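Local coordinates for tryptophan halogenase superfamily (Brevundimonas sp. BAL3, PDB 6FRL), which is a flavin-dependent halogenase that prefers bromination over chlorination, and probably acts on indole-like aromatic substrates as its tryptophan halogenase relatives do, at residues Y119-K122 with Q123-A126. Numbering follows the deposited sequence.
Sequences YWLK and QRRA
W120 and R124, one helical turn apart, illustrate how an i to i+4 pair can combine an aromatic ring with one methylene of an arginine. The far corner of the indole, CH2, lies 3.6 Å from R124 CD, and the ring and guanidinium planes differ by 26°. CG anti to the backbone N in both residues (chi1 -178° in W120) sets the direction of the side chains, which cross obliquely; extension from CG to NE brings CD to that corner. Along the backbone, R124 N donates to W120 O at 2.9 Å, one of four successive i to i+4 bonds that close with A126 N on K122 O at 3.1 Å, where the helix ends. The indole is buried, its NE1 satisfied by A130 O and its ring meeting Y135. Replacing it by the methyl of an alanine is likely to leave R124 CD without its ring neighbour and A130 O without its indole donor. R124 itself is solvent-exposed, its guanidinium making a cation-pi contact with Y460. R125 is looser, exposed and poorly ordered, although its NH2 reaches D462 O. K122 NZ forms a salt bridge with D469 OD1. Far from the chain's centre, helix 116-125 rests through Y119, K122 and Q123 against L476 of helix 473-492.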
ATOM      1  N   TYR B 119      -7.291 -21.332  -8.249  1.00 27.77           N
ATOM      2  CA  TYR B 119      -7.381 -22.772  -8.116  1.00 30.15           C
ATOM      3  C   TYR B 119      -8.857 -23.202  -7.888  1.00 32.02           C
ATOM      4  O   TYR B 119      -9.347 -24.147  -8.526  1.00 30.18           O
ATOM      5  CB  TYR B 119      -6.487 -23.259  -6.982  1.00 32.98           C
ATOM      6  CG  TYR B 119      -5.012 -23.003  -7.187  1.00 35.60           C
ATOM      7  CD1 TYR B 119      -4.208 -23.890  -7.903  1.00 38.70           C
ATOM      8  CD2 TYR B 119      -4.405 -21.867  -6.640  1.00 40.60           C
ATOM      9  CE1 TYR B 119      -2.841 -23.640  -8.084  1.00 43.46           C
ATOM     10  CE2 TYR B 119      -3.038 -21.600  -6.802  1.00 42.67           C
ATOM     11  CZ  TYR B 119      -2.259 -22.486  -7.517  1.00 45.35           C
ATOM     12  OH  TYR B 119      -0.918 -22.195  -7.670  1.00 50.28           O
ATOM     13  N   TRP B 120      -9.577 -22.477  -7.014  1.00 31.69           N
ATOM     14  CA  TRP B 120     -11.001 -22.727  -6.785  1.00 28.44           C
ATOM     15  C   TRP B 120     -11.813 -22.604  -8.074  1.00 30.15           C
ATOM     16  O   TRP B 120     -12.715 -23.412  -8.327  1.00 31.04           O
ATOM     17  CB  TRP B 120     -11.570 -21.776  -5.734  1.00 28.86           C
ATOM     18  CG  TRP B 120     -13.016 -22.016  -5.436  1.00 28.76           C
ATOM     19  CD1 TRP B 120     -13.545 -23.000  -4.649  1.00 28.69           C
ATOM     20  CD2 TRP B 120     -14.118 -21.277  -5.949  1.00 26.95           C
ATOM     21  NE1 TRP B 120     -14.921 -22.905  -4.625  1.00 28.60           N
ATOM     22  CE2 TRP B 120     -15.298 -21.855  -5.418  1.00 27.82           C
ATOM     23  CE3 TRP B 120     -14.226 -20.177  -6.798  1.00 26.15           C
ATOM     24  CZ2 TRP B 120     -16.588 -21.368  -5.724  1.00 28.06           C
ATOM     25  CZ3 TRP B 120     -15.509 -19.689  -7.113  1.00 25.92           C
ATOM     26  CH2 TRP B 120     -16.670 -20.288  -6.571  1.00 26.59           C
ATOM     27  N   LEU B 121     -11.515 -21.601  -8.888  1.00 29.79           N
ATOM     28  CA  LEU B 121     -12.210 -21.465 -10.172  1.00 30.89           C
ATOM     29  C   LEU B 121     -11.940 -22.607 -11.159  1.00 32.38           C
ATOM     30  O   LEU B 121     -12.875 -23.083 -11.798  1.00 33.39           O
ATOM     31  CB  LEU B 121     -11.918 -20.115 -10.834  1.00 28.57           C
ATOM     32  CG  LEU B 121     -12.634 -18.961 -10.136  1.00 27.04           C
ATOM     33  CD1 LEU B 121     -11.954 -17.623 -10.394  1.00 26.78           C
ATOM     34  CD2 LEU B 121     -14.098 -18.948 -10.562  1.00 27.37           C
ATOM     35  N   LYS B 122     -10.686 -23.036 -11.280  1.00 34.37           N
ATOM     36  CA  LYS B 122     -10.343 -24.204 -12.097  1.00 38.40           C
ATOM     37  C   LYS B 122     -11.201 -25.408 -11.723  1.00 39.23           C
ATOM     38  O   LYS B 122     -11.830 -26.035 -12.583  1.00 37.96           O
ATOM     39  CB  LYS B 122      -8.856 -24.593 -11.965  1.00 40.55           C
ATOM     40  CG  LYS B 122      -8.555 -25.943 -12.615  1.00 40.58           C
ATOM     41  CD  LYS B 122      -7.039 -26.210 -12.643  1.00 44.87           C
ATOM     42  CE  LYS B 122      -6.699 -27.475 -13.387  1.00 44.46           C
ATOM     43  NZ  LYS B 122      -7.285 -27.408 -14.757  1.00 46.39           N
ATOM     44  N   GLN B 123     -11.239 -25.714 -10.436  1.00 43.89           N
ATOM     45  CA  GLN B 123     -12.014 -26.866  -9.941  1.00 46.89           C
ATOM     46  C   GLN B 123     -13.504 -26.656 -10.158  1.00 44.16           C
ATOM     47  O   GLN B 123     -14.231 -27.579 -10.510  1.00 48.17           O
ATOM     48  CB  GLN B 123     -11.701 -27.156  -8.468  1.00 52.59           C
ATOM     49  CG  GLN B 123     -12.066 -28.564  -7.990  1.00 61.33           C
ATOM     50  CD  GLN B 123     -11.277 -29.688  -8.679  1.00 64.93           C
ATOM     51  OE1 GLN B 123     -10.127 -29.524  -9.107  1.00 64.84           O
ATOM     52  NE2 GLN B 123     -11.923 -30.830  -8.815  1.00 68.36           N
ATOM     53  N   ARG B 124     -13.961 -25.432  -9.969  1.00 44.71           N
ATOM     54  CA  ARG B 124     -15.353 -25.109 -10.238  1.00 47.98           C
ATOM     55  C   ARG B 124     -15.696 -25.344 -11.708  1.00 49.40           C
ATOM     56  O   ARG B 124     -16.812 -25.738 -12.012  1.00 50.21           O
ATOM     57  CB  ARG B 124     -15.661 -23.659  -9.845  1.00 41.31           C
ATOM     58  CG  ARG B 124     -17.090 -23.263 -10.080  1.00 36.54           C
ATOM     59  CD  ARG B 124     -17.321 -21.820  -9.711  1.00 36.45           C
ATOM     60  NE  ARG B 124     -18.739 -21.469  -9.847  1.00 36.92           N
ATOM     61  CZ  ARG B 124     -19.294 -20.882 -10.907  1.00 36.08           C
ATOM     62  NH1 ARG B 124     -18.559 -20.436 -11.942  1.00 37.45           N
ATOM     63  NH2 ARG B 124     -20.596 -20.651 -10.888  1.00 36.86           N
ATOM     64  N   ARG B 125     -14.735 -25.079 -12.594  1.00 53.80           N
ATOM     65  CA  ARG B 125     -14.900 -25.285 -14.034  1.00 59.65           C
ATOM     66  C   ARG B 125     -15.100 -26.784 -14.311  1.00 63.20           C
ATOM     67  O   ARG B 125     -15.975 -27.164 -15.088  1.00 63.11           O
ATOM     68  CB  ARG B 125     -13.673 -24.728 -14.777  1.00 64.10           C
ATOM     69  CG  ARG B 125     -13.779 -24.559 -16.276  1.00 75.55           C
ATOM     70  CD  ARG B 125     -12.405 -24.381 -16.922  1.00 87.77           C
ATOM     71  NE  ARG B 125     -11.923 -23.001 -16.785  1.00104.12           N
ATOM     72  CZ  ARG B 125     -12.317 -21.968 -17.542  1.00115.70           C
ATOM     73  NH1 ARG B 125     -13.242 -22.109 -18.499  1.00113.68           N
ATOM     74  NH2 ARG B 125     -11.792 -20.760 -17.326  1.00125.65           N
ATOM     75  N   ALA B 126     -14.326 -27.626 -13.626  1.00 64.00           N
ATOM     76  CA  ALA B 126     -14.402 -29.079 -13.790  1.00 60.96           C
ATOM     77  C   ALA B 126     -15.530 -29.797 -13.044  1.00 58.29           C
ATOM     78  O   ALA B 126     -15.499 -31.024 -12.991  1.00 68.23           O
ATOM     79  CB  ALA B 126     -13.063 -29.713 -13.426  1.00 62.60           C
TER